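PDB 3EBV: chinitase A from Streptomyces coelicolor, which probably hydrolyses internal linkages of chitin as a family 18 endochitinase, the chain here being the catalytic TIM-barrel domain of a longer protein. Local coordinates for residues W11-N16 and A54-Y59; S103-M108 and R134-K139; Y128-L133 and L167-I172; G184-C189 and V199-A204. All blocks are in the same frame, centred on the assembly; numbering follows the deposited sequence.

All four contacts lie within the single glycosyl hydrolase family 18 domain, a TIM barrel. Along the chain, interaction 1 comes first, at the end of strand 6-12. Interactions 2 and 3 follow with their segments alternating, and both use helix 126-140: one packs it on helix 94-111, the other on the end of helix 161-168. Their centres are 13 Å apart, and a 2.7 Å salt bridge from NH2 of R134 to OD1 of D171 joins them. Interaction 4 comes last, at helix 199-210, its centre about 34 Å from those of interactions 1 and 2. Interactions 2 and 3 thus pack three successive outer helices together, while 1 and 4 tie loop regions to the barrel.

Interaction 1 (W11-N16 and A54-Y59); sequences WQNFNN and AGLGGY
From the type I turn A54-G57, L56 sends its two methyl branches into the segment W11-N16. CD1 of L56 lies 3.8 Å from CH2 of W11 and equally near OD1 of N13, while its CD2 sits against the backbone, 4.0 Å from Q12 O. With CG anti to the carbonyl carbon (chi1 -57°), the branched end of L56 swings in beside the indole, a place that suits a forked apolar chain. The six-membered ring of W11 meets Y59 obliquely: CZ2 of W11 is 3.7 Å from CE2 of Y59, at the tyrosine's edge and near its plane. In this TIM barrel the contact joins the C-terminal end of strand 6-12 to the loop that leads into helix 61-73. Both aromatics are amphipathic, and their polar ends are bound elsewhere, NE1 of W11 to Q21 O and OH of Y59 to OD2 of D67 and to I23 N. N13 is held likewise, OD1 taking D52 N and ND2 giving to N50 O, which fixes the amide that L56 touches. Toward solvent, N15 ND2 donates to a water at 2.8 Å, and this water donates to G55 O at 3.1 Å, while OD1 of N15 is hydrogen-bonded to G17 N.

Interaction 2 (S103-M108 and R134-K139); sequences SVYSVM and RALSAK
Y105 and L136 are the closest backbone pair, CA to CA 6.6 Å, where two helical segments run in the same general direction, their axes 9.9 Å apart at closest approach and crossing at -35°. The aromatic ring of Y105 is covered on one face by K139: CB of K139 stands 3.7 Å from the ring centroid and only 7° off the ring normal, a CH-pi contact. Y105 gets its ring there by turning CG anti to the backbone N (chi1 -173°), out toward the neighbouring helix. The long aliphatic part of the lysine suits this partly exposed place, since CD of K139 also lies 3.9 Å from CB of Y105, while the charged NZ reaches on to OD1 of N102. Deeper in, the fork of L136 takes over. Its CD1 is 3.7 Å from CB of Y105 and 4.2 Å from SE of M108, a selenomethionine; its CD2 meets CG1 of V104 at 3.6 Å, the two side chains crossing at about a right angle. The branched chains of V104 and L136 thus suit the buried side, and both continue onto V116 of strand 115-120. A strand lying beneath two adjacent, roughly parallel helices, which precede and follow it in the chain, is the repeating pattern of the beta/alpha barrel, with helices 94-111 and 126-140 as neighbours in its outer layer.

Interaction 3 (Y128-L133 and L167-I172); sequences YMTQAL and LNVKDI
OG1 of T130 hydrogen-bonds to the carbonyl of P126 one turn back in its own helix and at the same time packs 3.6 Å from CB of N168. The hydroxyl is thereby satisfied locally, as is common for threonine in a helix, and the residue can turn its carbon branch to the neighbour. This is packing in the outer layer of the TIM barrel, between helix 126-140 and the point where helix 161-168 gives way to the loop before strand 175-179. CG2 of T130, anti to the backbone N, lies 3.7 Å from CB of N168 and 4.1 Å from CG1 of V169, the first residue to leave the helical backbone. Replacing T130 by a glycine would probably open a gap beside N168 and V169 and leave the P126 carbonyl without its hydroxyl partner. One turn on, L133 carries the apolar side of the contact, its CD1 4.2 Å from CG2 of V169; compact valine and longer leucine complement each other in this buried spot. The helix end is also held by R134, whose NH2 probably hydrogen-bonds N168 O besides its salt bridge to D171. Past it the chain turns, I172 N bonding back to V169 O at 2.9 Å. I172, with CG1 between the backbone N and the carbonyl carbon (chi1 55°), reaches the other helix, where its CD1 meets L133 O at 4.0 Å.

Interaction 4 (G184-C189 and V199-A204); sequences GTMLGC and VDFLTA
The ring of F201 is the flat group of this contact, and M186 and G184 both come to it obliquely. CE1 of F201 is 3.9 Å from CB of M186, a selenomethionine, and 4.0 Å from G184 O, with CG of M186 alongside CE1 and CZ. F201 puts CG anti to the backbone N (chi1 -166°), which carries the ring out from the helix to the loop, while the chain of M186 bends away past the ring toward T152 and I153. A broad, rigid ring suits this buried position because it can touch backbone and side chain together. Exchanging F201 for an alanine would probably open a gap beneath M186 and leave its CB and CG without the ring they rest against.

Farther along, the segments come closer, and here size decides. G188 CA lies 3.4 Å from A204 O; any CB on G188 would run into the CB of A204, so glycine opposite small alanine lets the backbones approach. C189 N then donates to A204 O, 2.9 Å away with an N-H...O angle of 145°. Strand 186-187 pairs antiparallel with strand 193-194, forming a short beta hairpin inserted between barrel strand 175-179 and helix 199-210. It is joined to that helix a second time through the disulfide of C189 with C207. One covalent bond and one backbone hydrogen bond, both made by C189, therefore probably fix this end of the hairpin more firmly than the apolar contacts at F201 could alone.

Interaction 1 (W11-N16 and A54-Y59)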
loop_
_atom_site.group_PDB
_atom_site.type_symbol
_atom_site.label_atom_id
_atom_site.label_comp_id
_atom_site.label_asym_id
_atom_site.label_seq_id
_atom_site.Cartn_x
_atom_site.Cartn_y
_atom_site.Cartn_z
ATOM N N TRP A 11 4.923 -7.083 4.110
ATOM C CA TRP A 11 5.613 -8.194 4.821
ATOM C C TRP A 11 4.762 -8.580 6.007
ATOM O O TRP A 11 4.376 -7.718 6.807
ATOM C CB TRP A 11 6.970 -7.688 5.268
ATOM C CG TRP A 11 7.722 -8.652 6.154
ATOM C CD1 TRP A 11 8.512 -9.670 5.730
ATOM C CD2 TRP A 11 7.729 -8.684 7.598
ATOM N NE1 TRP A 11 9.028 -10.362 6.831
ATOM C CE2 TRP A 11 8.566 -9.776 7.973
ATOM C CE3 TRP A 11 7.098 -7.937 8.598
ATOM C CZ2 TRP A 11 8.828 -10.096 9.319
ATOM C CZ3 TRP A 11 7.340 -8.272 9.950
ATOM C CH2 TRP A 11 8.205 -9.341 10.280
ATOM N N GLN A 12 4.438 -9.878 6.116
ATOM C CA GLN A 12 3.531 -10.356 7.178
ATOM C C GLN A 12 4.164 -10.533 8.553
ATOM O O GLN A 12 5.087 -11.335 8.710
ATOM C CB GLN A 12 2.921 -11.687 6.805
ATOM C CG GLN A 12 2.104 -11.622 5.473
ATOM C CD GLN A 12 1.738 -13.005 4.921
ATOM O OE1 GLN A 12 1.189 -13.117 3.836
ATOM N NE2 GLN A 12 1.978 -14.084 5.716
ATOM N N ASN A 13 3.619 -9.836 9.531
ATOM C CA ASN A 13 3.981 -10.090 10.952
ATOM C C ASN A 13 3.111 -11.183 11.538
ATOM O O ASN A 13 2.584 -11.029 12.641
ATOM C CB ASN A 13 3.817 -8.778 11.751
ATOM C CG ASN A 13 4.265 -8.927 13.207
ATOM O OD1 ASN A 13 5.282 -9.553 13.462
ATOM N ND2 ASN A 13 3.516 -8.338 14.130
ATOM N N PHE A 14 2.960 -12.282 10.804
ATOM C CA PHE A 14 2.082 -13.377 11.228
ATOM C C PHE A 14 2.261 -14.494 10.232
ATOM O O PHE A 14 2.755 -14.278 9.121
ATOM C CB PHE A 14 0.601 -12.945 11.326
ATOM C CG PHE A 14 0.043 -12.369 10.032
ATOM C CD1 PHE A 14 -0.545 -13.208 9.094
ATOM C CD2 PHE A 14 0.111 -11.005 9.788
ATOM C CE1 PHE A 14 -1.033 -12.697 7.885
ATOM C CE2 PHE A 14 -0.404 -10.483 8.593
ATOM C CZ PHE A 14 -0.966 -11.328 7.647
ATOM N N ASN A 15 1.835 -15.694 10.611
ATOM C CA ASN A 15 1.940 -16.851 9.736
ATOM C C ASN A 15 0.544 -17.232 9.255
ATOM O O ASN A 15 -0.349 -17.548 10.076
ATOM C CB ASN A 15 2.573 -18.012 10.556
ATOM C CG ASN A 15 2.741 -19.291 9.761
ATOM O OD1 ASN A 15 2.325 -19.412 8.625
ATOM N ND2 ASN A 15 3.350 -20.289 10.402
ATOM N N ASN A 16 0.317 -17.169 7.933
ATOM C CA ASN A 16 -0.961 -17.544 7.343
ATOM C C ASN A 16 -0.821 -18.705 6.356
ATOM O O ASN A 16 -1.692 -18.918 5.517
ATOM C CB ASN A 16 -1.614 -16.356 6.599
ATOM C CG ASN A 16 -0.721 -15.834 5.460
ATOM O OD1 ASN A 16 0.329 -16.422 5.189
ATOM N ND2 ASN A 16 -1.126 -14.721 4.817
ATOM N N ALA A 54 7.244 -15.674 18.080
ATOM C CA ALA A 54 6.835 -17.082 18.151
ATOM C C ALA A 54 6.361 -17.627 16.799
ATOM O O ALA A 54 6.833 -18.677 16.350
ATOM C CB ALA A 54 5.757 -17.258 19.196
ATOM N N GLY A 55 5.446 -16.915 16.144
ATOM C CA GLY A 55 4.921 -17.373 14.864
ATOM C C GLY A 55 5.909 -17.271 13.707
ATOM O O GLY A 55 5.685 -17.835 12.624
ATOM N N LEU A 56 6.992 -16.533 13.911
ATOM C CA LEU A 56 7.980 -16.302 12.850
ATOM C C LEU A 56 9.294 -17.028 13.106
ATOM O O LEU A 56 10.364 -16.593 12.656
ATOM C CB LEU A 56 8.244 -14.802 12.642
ATOM C CG LEU A 56 7.007 -13.949 12.303
ATOM C CD1 LEU A 56 7.405 -12.471 12.346
ATOM C CD2 LEU A 56 6.428 -14.378 10.950
ATOM N N GLY A 57 9.202 -18.140 13.839
ATOM C CA GLY A 57 10.360 -19.025 14.044
ATOM C C GLY A 57 11.397 -18.444 14.994
ATOM O O GLY A 57 12.593 -18.732 14.872
ATOM N N GLY A 58 10.946 -17.622 15.933
ATOM C CA GLY A 58 11.823 -17.081 16.969
ATOM C C GLY A 58 12.614 -15.842 16.577
ATOM O O GLY A 58 13.584 -15.485 17.229
ATOM N N TYR A 59 12.191 -15.182 15.500
ATOM C CA TYR A 59 12.770 -13.922 15.051
ATOM C C TYR A 59 12.718 -12.895 16.174
ATOM O O TYR A 59 11.635 -12.634 16.712
ATOM C CB TYR A 59 11.899 -13.456 13.877
ATOM C CG TYR A 59 12.378 -12.314 13.018
ATOM C CD1 TYR A 59 13.739 -12.048 12.802
ATOM C CD2 TYR A 59 11.439 -11.543 12.320
ATOM C CE1 TYR A 59 14.154 -10.989 11.956
ATOM C CE2 TYR A 59 11.847 -10.498 11.489
ATOM C CZ TYR A 59 13.171 -10.232 11.291
ATOM O OH TYR A 59 13.546 -9.234 10.434
HETATM O O HOH W 1 3.635 -20.087 13.213
#

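Interaction 2 (S103-M108 and R134-K139)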
loop_
_atom_site.group_PDB
_atom_site.type_symbol
_atom_site.label_atom_id
_atom_site.label_comp_id
_atom_site.label_asym_id
_atom_site.label_seq_id
_atom_site.Cartn_x
_atom_site.Cartn_y
_atom_site.Cartn_z
ATOM N N SER A 103 0.542 7.415 18.981
ATOM C CA SER A 103 0.938 6.006 19.049
ATOM C C SER A 103 1.687 5.570 17.795
ATOM O O SER A 103 2.665 4.847 17.874
ATOM C CB SER A 103 -0.249 5.113 19.354
ATOM O OG SER A 103 -1.223 5.198 18.322
ATOM N N VAL A 104 1.227 6.006 16.612
ATOM C CA VAL A 104 1.982 5.690 15.414
ATOM C C VAL A 104 3.402 6.261 15.463
ATOM O O VAL A 104 4.376 5.581 15.100
ATOM C CB VAL A 104 1.220 6.149 14.103
ATOM C CG1 VAL A 104 2.123 6.009 12.862
ATOM C CG2 VAL A 104 -0.064 5.343 13.966
ATOM N N TYR A 105 3.545 7.510 15.928
ATOM C CA TYR A 105 4.874 8.097 15.989
ATOM C C TYR A 105 5.764 7.347 17.021
ATOM O O TYR A 105 6.930 7.119 16.746
ATOM C CB TYR A 105 4.766 9.580 16.322
ATOM C CG TYR A 105 6.096 10.261 16.241
ATOM C CD1 TYR A 105 6.787 10.373 15.031
ATOM C CD2 TYR A 105 6.680 10.811 17.386
ATOM C CE1 TYR A 105 8.001 11.013 14.965
ATOM C CE2 TYR A 105 7.896 11.447 17.321
ATOM C CZ TYR A 105 8.549 11.551 16.129
ATOM O OH TYR A 105 9.771 12.194 16.072
ATOM N N SER A 106 5.168 6.931 18.132
ATOM C CA SER A 106 5.891 6.148 19.152
ATOM C C SER A 106 6.392 4.843 18.528
ATOM O O SER A 106 7.540 4.442 18.745
ATOM C CB SER A 106 4.971 5.853 20.335
ATOM O OG SER A 106 5.685 5.101 21.322
ATOM N N VAL A 107 5.545 4.185 17.730
ATOM C CA VAL A 107 5.946 2.923 17.072
ATOM C C VAL A 107 7.042 3.171 16.045
ATOM O O VAL A 107 8.036 2.418 15.936
ATOM C CB VAL A 107 4.714 2.240 16.406
ATOM C CG1 VAL A 107 5.116 1.112 15.448
ATOM C CG2 VAL A 107 3.782 1.726 17.486
HETATM N N MSE A 108 6.886 4.244 15.272
HETATM C CA MSE A 108 7.907 4.602 14.310
HETATM C C MSE A 108 9.272 4.831 14.969
HETATM O O MSE A 108 10.275 4.290 14.507
HETATM C CB MSE A 108 7.483 5.848 13.535
HETATM C CG MSE A 108 6.348 5.589 12.542
HETATM SE SE MSE A 108 5.720 7.332 11.784
HETATM C CE MSE A 108 7.396 8.040 11.120
ATOM N N ARG A 134 -2.244 15.064 9.878
ATOM C CA ARG A 134 -1.510 16.331 10.067
ATOM C C ARG A 134 -0.780 16.353 11.408
ATOM O O ARG A 134 0.348 16.831 11.472
ATOM C CB ARG A 134 -2.477 17.520 9.955
ATOM C CG ARG A 134 -3.005 17.751 8.510
ATOM C CD ARG A 134 -1.913 18.000 7.543
ATOM N NE ARG A 134 -2.448 18.284 6.202
ATOM C CZ ARG A 134 -1.709 18.524 5.114
ATOM N NH1 ARG A 134 -0.373 18.461 5.156
ATOM N NH2 ARG A 134 -2.310 18.779 3.939
ATOM N N ALA A 135 -1.428 15.820 12.439
ATOM C CA ALA A 135 -0.748 15.735 13.768
ATOM C C ALA A 135 0.507 14.854 13.681
ATOM O O ALA A 135 1.586 15.180 14.200
ATOM C CB ALA A 135 -1.708 15.217 14.809
ATOM N N LEU A 136 0.378 13.721 12.985
ATOM C CA LEU A 136 1.503 12.795 12.805
ATOM C C LEU A 136 2.603 13.431 11.980
ATOM O O LEU A 136 3.786 13.348 12.318
ATOM C CB LEU A 136 1.017 11.508 12.120
ATOM C CG LEU A 136 2.061 10.421 11.885
ATOM C CD1 LEU A 136 2.843 9.995 13.148
ATOM C CD2 LEU A 136 1.399 9.172 11.214
ATOM N N SER A 137 2.239 14.075 10.861
ATOM C CA SER A 137 3.208 14.764 10.027
ATOM C C SER A 137 4.002 15.854 10.804
ATOM O O SER A 137 5.197 16.037 10.570
ATOM C CB SER A 137 2.474 15.396 8.806
ATOM O OG SER A 137 3.335 16.107 7.937
ATOM N N ALA A 138 3.290 16.561 11.688
ATOM C CA ALA A 138 3.949 17.609 12.519
ATOM C C ALA A 138 5.059 16.970 13.375
ATOM O O ALA A 138 6.120 17.586 13.578
ATOM C CB ALA A 138 2.925 18.331 13.366
ATOM N N LYS A 139 4.842 15.745 13.848
ATOM C CA LYS A 139 5.865 15.032 14.651
ATOM C C LYS A 139 7.025 14.480 13.824
ATOM O O LYS A 139 8.200 14.550 14.233
ATOM C CB LYS A 139 5.243 13.909 15.477
ATOM C CG LYS A 139 4.127 14.339 16.388
ATOM C CD LYS A 139 3.424 13.127 16.998
ATOM C CE LYS A 139 2.186 13.534 17.740
ATOM N NZ LYS A 139 2.582 14.324 18.954
#

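Interaction 3 (Y128-L133 and L167-I172)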
loop_
_atom_site.group_PDB
_atom_site.type_symbol
_atom_site.label_atom_id
_atom_site.label_comp_id
_atom_site.label_asym_id
_atom_site.label_seq_id
_atom_site.Cartn_x
_atom_site.Cartn_y
_atom_site.Cartn_z
ATOM N N TYR A 128 -11.574 13.113 10.606
ATOM C CA TYR A 128 -10.655 12.813 11.733
ATOM C C TYR A 128 -9.342 12.174 11.277
ATOM O O TYR A 128 -8.292 12.414 11.859
ATOM C CB TYR A 128 -11.366 12.078 12.896
ATOM C CG TYR A 128 -12.449 13.005 13.389
ATOM C CD1 TYR A 128 -12.091 14.129 14.123
ATOM C CD2 TYR A 128 -13.777 12.853 13.008
ATOM C CE1 TYR A 128 -13.053 15.036 14.509
ATOM C CE2 TYR A 128 -14.767 13.787 13.395
ATOM C CZ TYR A 128 -14.349 14.886 14.141
ATOM O OH TYR A 128 -15.254 15.860 14.515
HETATM N N MSE A 129 -9.392 11.422 10.171
HETATM C CA MSE A 129 -8.126 10.910 9.671
HETATM C C MSE A 129 -7.225 12.027 9.101
HETATM O O MSE A 129 -5.987 11.985 9.201
HETATM C CB MSE A 129 -8.343 9.829 8.587
HETATM C CG MSE A 129 -7.023 9.178 8.080
HETATM SE SE MSE A 129 -5.856 8.407 9.518
HETATM C CE MSE A 129 -6.842 6.723 9.846
ATOM N N THR A 130 -7.828 13.073 8.492
ATOM C CA THR A 130 -7.015 14.196 8.014
ATOM C C THR A 130 -6.349 14.884 9.230
ATOM O O THR A 130 -5.153 15.142 9.203
ATOM C CB THR A 130 -7.874 15.221 7.204
ATOM O OG1 THR A 130 -8.422 14.546 6.036
ATOM C CG2 THR A 130 -7.026 16.411 6.766
ATOM N N GLN A 131 -7.146 15.105 10.277
ATOM C CA GLN A 131 -6.580 15.728 11.480
ATOM C C GLN A 131 -5.449 14.862 12.043
ATOM O O GLN A 131 -4.371 15.380 12.376
ATOM C CB GLN A 131 -7.667 15.870 12.507
ATOM C CG GLN A 131 -7.145 16.493 13.849
ATOM C CD GLN A 131 -8.234 16.639 14.889
ATOM O OE1 GLN A 131 -9.436 16.730 14.594
ATOM N NE2 GLN A 131 -7.796 16.690 16.172
ATOM N N ALA A 132 -5.695 13.547 12.101
ATOM C CA ALA A 132 -4.689 12.607 12.647
ATOM C C ALA A 132 -3.389 12.643 11.842
ATOM O O ALA A 132 -2.276 12.677 12.386
ATOM C CB ALA A 132 -5.247 11.195 12.708
ATOM N N LEU A 133 -3.530 12.627 10.518
ATOM C CA LEU A 133 -2.348 12.610 9.672
ATOM C C LEU A 133 -1.538 13.931 9.751
ATOM O O LEU A 133 -0.304 13.912 9.651
ATOM C CB LEU A 133 -2.701 12.263 8.194
ATOM C CG LEU A 133 -3.150 10.803 8.027
ATOM C CD1 LEU A 133 -3.647 10.627 6.568
ATOM C CD2 LEU A 133 -2.047 9.797 8.353
ATOM N N LEU A 167 -6.725 13.575 -0.960
ATOM C CA LEU A 167 -6.666 14.931 -1.505
ATOM C C LEU A 167 -6.331 15.954 -0.397
ATOM O O LEU A 167 -5.511 16.858 -0.641
ATOM C CB LEU A 167 -7.987 15.284 -2.181
ATOM C CG LEU A 167 -8.224 14.504 -3.504
ATOM C CD1 LEU A 167 -9.693 14.696 -3.886
ATOM C CD2 LEU A 167 -7.236 14.968 -4.607
ATOM N N ASN A 168 -6.924 15.764 0.787
ATOM C CA ASN A 168 -6.703 16.749 1.874
ATOM C C ASN A 168 -5.246 16.775 2.253
ATOM O O ASN A 168 -4.721 17.832 2.635
ATOM C CB ASN A 168 -7.518 16.361 3.096
ATOM C CG ASN A 168 -9.013 16.598 2.925
ATOM O OD1 ASN A 168 -9.456 17.229 1.929
ATOM N ND2 ASN A 168 -9.807 16.127 3.894
ATOM N N VAL A 169 -4.594 15.603 2.185
ATOM C CA VAL A 169 -3.164 15.506 2.579
ATOM C C VAL A 169 -2.219 15.319 1.398
ATOM O O VAL A 169 -1.099 14.798 1.542
ATOM C CB VAL A 169 -2.925 14.446 3.707
ATOM C CG1 VAL A 169 -3.876 14.667 4.872
ATOM C CG2 VAL A 169 -3.122 12.999 3.141
ATOM N N LYS A 170 -2.628 15.788 0.214
ATOM C CA LYS A 170 -1.855 15.529 -0.993
ATOM C C LYS A 170 -0.394 15.949 -0.900
ATOM O O LYS A 170 0.501 15.291 -1.421
ATOM C CB LYS A 170 -2.541 16.213 -2.186
ATOM C CG LYS A 170 -1.813 16.021 -3.483
ATOM C CD LYS A 170 -2.540 16.673 -4.643
ATOM C CE LYS A 170 -1.868 16.280 -5.976
ATOM N NZ LYS A 170 -2.355 17.163 -7.123
ATOM N N ASP A 171 -0.148 17.075 -0.216
ATOM C CA ASP A 171 1.232 17.587 -0.124
ATOM C C ASP A 171 2.160 16.745 0.778
ATOM O O ASP A 171 3.383 16.959 0.741
ATOM C CB ASP A 171 1.183 19.014 0.411
ATOM C CG ASP A 171 0.408 19.083 1.705
ATOM O OD1 ASP A 171 -0.827 18.910 1.668
ATOM O OD2 ASP A 171 1.008 19.264 2.755
ATOM N N ILE A 172 1.608 15.785 1.535
ATOM C CA ILE A 172 2.442 14.895 2.368
ATOM C C ILE A 172 2.272 13.409 2.002
ATOM O O ILE A 172 2.854 12.527 2.650
ATOM C CB ILE A 172 2.179 15.065 3.889
ATOM C CG1 ILE A 172 0.715 14.884 4.248
ATOM C CG2 ILE A 172 2.704 16.450 4.351
ATOM C CD1 ILE A 172 0.475 14.734 5.778
#

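Interaction 4 (G184-C189 and V199-A204)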
loop_
_atom_site.group_PDB
_atom_site.type_symbol
_atom_site.label_atom_id
_atom_site.label_comp_id
_atom_site.label_asym_id
_atom_site.label_seq_id
_atom_site.Cartn_x
_atom_site.Cartn_y
_atom_site.Cartn_z
ATOM N N GLY A 184 -15.832 -6.659 -6.221
ATOM C CA GLY A 184 -16.921 -6.770 -7.172
ATOM C C GLY A 184 -16.636 -5.849 -8.376
ATOM O O GLY A 184 -15.631 -5.091 -8.406
ATOM N N THR A 185 -17.532 -5.882 -9.351
ATOM C CA THR A 185 -17.367 -4.980 -10.502
ATOM C C THR A 185 -17.453 -3.525 -10.027
ATOM O O THR A 185 -18.092 -3.190 -9.009
ATOM C CB THR A 185 -18.392 -5.255 -11.622
ATOM O OG1 THR A 185 -19.705 -5.111 -11.077
ATOM C CG2 THR A 185 -18.201 -6.663 -12.217
HETATM N N MSE A 186 -16.767 -2.661 -10.773
HETATM C CA MSE A 186 -16.642 -1.261 -10.438
HETATM C C MSE A 186 -16.755 -0.393 -11.675
HETATM O O MSE A 186 -16.514 -0.882 -12.778
HETATM C CB MSE A 186 -15.248 -1.019 -9.827
HETATM C CG MSE A 186 -15.062 -1.700 -8.470
HETATM SE SE MSE A 186 -16.057 -0.733 -7.078
HETATM C CE MSE A 186 -16.567 -2.280 -5.956
ATOM N N LEU A 187 -17.067 0.886 -11.499
ATOM C CA LEU A 187 -17.075 1.820 -12.646
ATOM C C LEU A 187 -15.658 2.327 -12.911
ATOM O O LEU A 187 -14.882 2.598 -11.952
ATOM C CB LEU A 187 -17.990 3.011 -12.395
ATOM C CG LEU A 187 -19.426 2.638 -12.095
ATOM C CD1 LEU A 187 -20.214 3.929 -11.931
ATOM C CD2 LEU A 187 -20.002 1.876 -13.275
ATOM N N GLY A 188 -15.301 2.509 -14.178
ATOM C CA GLY A 188 -14.070 3.204 -14.507
ATOM C C GLY A 188 -14.297 4.694 -14.699
ATOM O O GLY A 188 -15.429 5.190 -14.505
ATOM N N CYS A 189 -13.228 5.424 -15.058
ATOM C CA CYS A 189 -13.402 6.884 -15.184
ATOM C C CYS A 189 -14.311 7.277 -16.348
ATOM O O CYS A 189 -14.787 8.421 -16.431
ATOM C CB CYS A 189 -12.054 7.581 -15.349
ATOM S SG CYS A 189 -11.239 7.059 -16.887
ATOM N N VAL A 199 -6.803 -6.241 -17.514
ATOM C CA VAL A 199 -5.986 -5.039 -17.647
ATOM C C VAL A 199 -6.875 -3.785 -17.534
ATOM O O VAL A 199 -6.471 -2.784 -16.916
ATOM C CB VAL A 199 -5.186 -5.046 -18.970
ATOM C CG1 VAL A 199 -6.070 -4.956 -20.124
ATOM C CG2 VAL A 199 -4.211 -3.848 -19.026
ATOM N N ASP A 200 -8.101 -3.807 -18.069
ATOM C CA ASP A 200 -8.970 -2.628 -18.066
ATOM C C ASP A 200 -9.409 -2.231 -16.648
ATOM O O ASP A 200 -9.620 -1.059 -16.358
ATOM C CB ASP A 200 -10.263 -2.894 -18.882
ATOM C CG ASP A 200 -10.084 -2.804 -20.395
ATOM O OD1 ASP A 200 -9.055 -2.286 -20.882
ATOM O OD2 ASP A 200 -11.045 -3.267 -21.059
ATOM N N PHE A 201 -9.567 -3.216 -15.760
ATOM C CA PHE A 201 -9.915 -2.862 -14.361
ATOM C C PHE A 201 -8.800 -2.009 -13.781
ATOM O O PHE A 201 -9.080 -1.032 -13.067
ATOM C CB PHE A 201 -10.026 -4.147 -13.573
ATOM C CG PHE A 201 -10.700 -4.027 -12.208
ATOM C CD1 PHE A 201 -12.076 -3.838 -12.081
ATOM C CD2 PHE A 201 -9.922 -4.177 -11.054
ATOM C CE1 PHE A 201 -12.682 -3.820 -10.792
ATOM C CE2 PHE A 201 -10.539 -4.154 -9.770
ATOM C CZ PHE A 201 -11.871 -3.989 -9.630
ATOM N N LEU A 202 -7.552 -2.362 -14.074
ATOM C CA LEU A 202 -6.427 -1.574 -13.564
ATOM C C LEU A 202 -6.409 -0.175 -14.163
ATOM O O LEU A 202 -6.307 0.831 -13.463
ATOM C CB LEU A 202 -5.093 -2.289 -13.820
ATOM C CG LEU A 202 -5.035 -3.742 -13.300
ATOM C CD1 LEU A 202 -3.676 -4.354 -13.548
ATOM C CD2 LEU A 202 -5.380 -3.800 -11.790
ATOM N N THR A 203 -6.467 -0.109 -15.500
ATOM C CA THR A 203 -6.292 1.206 -16.129
ATOM C C THR A 203 -7.481 2.136 -15.955
ATOM O O THR A 203 -7.289 3.346 -15.702
ATOM C CB THR A 203 -5.966 1.042 -17.655
ATOM O OG1 THR A 203 -7.038 0.305 -18.278
ATOM C CG2 THR A 203 -4.671 0.274 -17.845
ATOM N N ALA A 204 -8.696 1.605 -16.108
ATOM C CA ALA A 204 -9.891 2.421 -15.986
ATOM C C ALA A 204 -10.165 2.933 -14.572
ATOM O O ALA A 204 -10.741 4.022 -14.402
ATOM C CB ALA A 204 -11.107 1.690 -16.569
#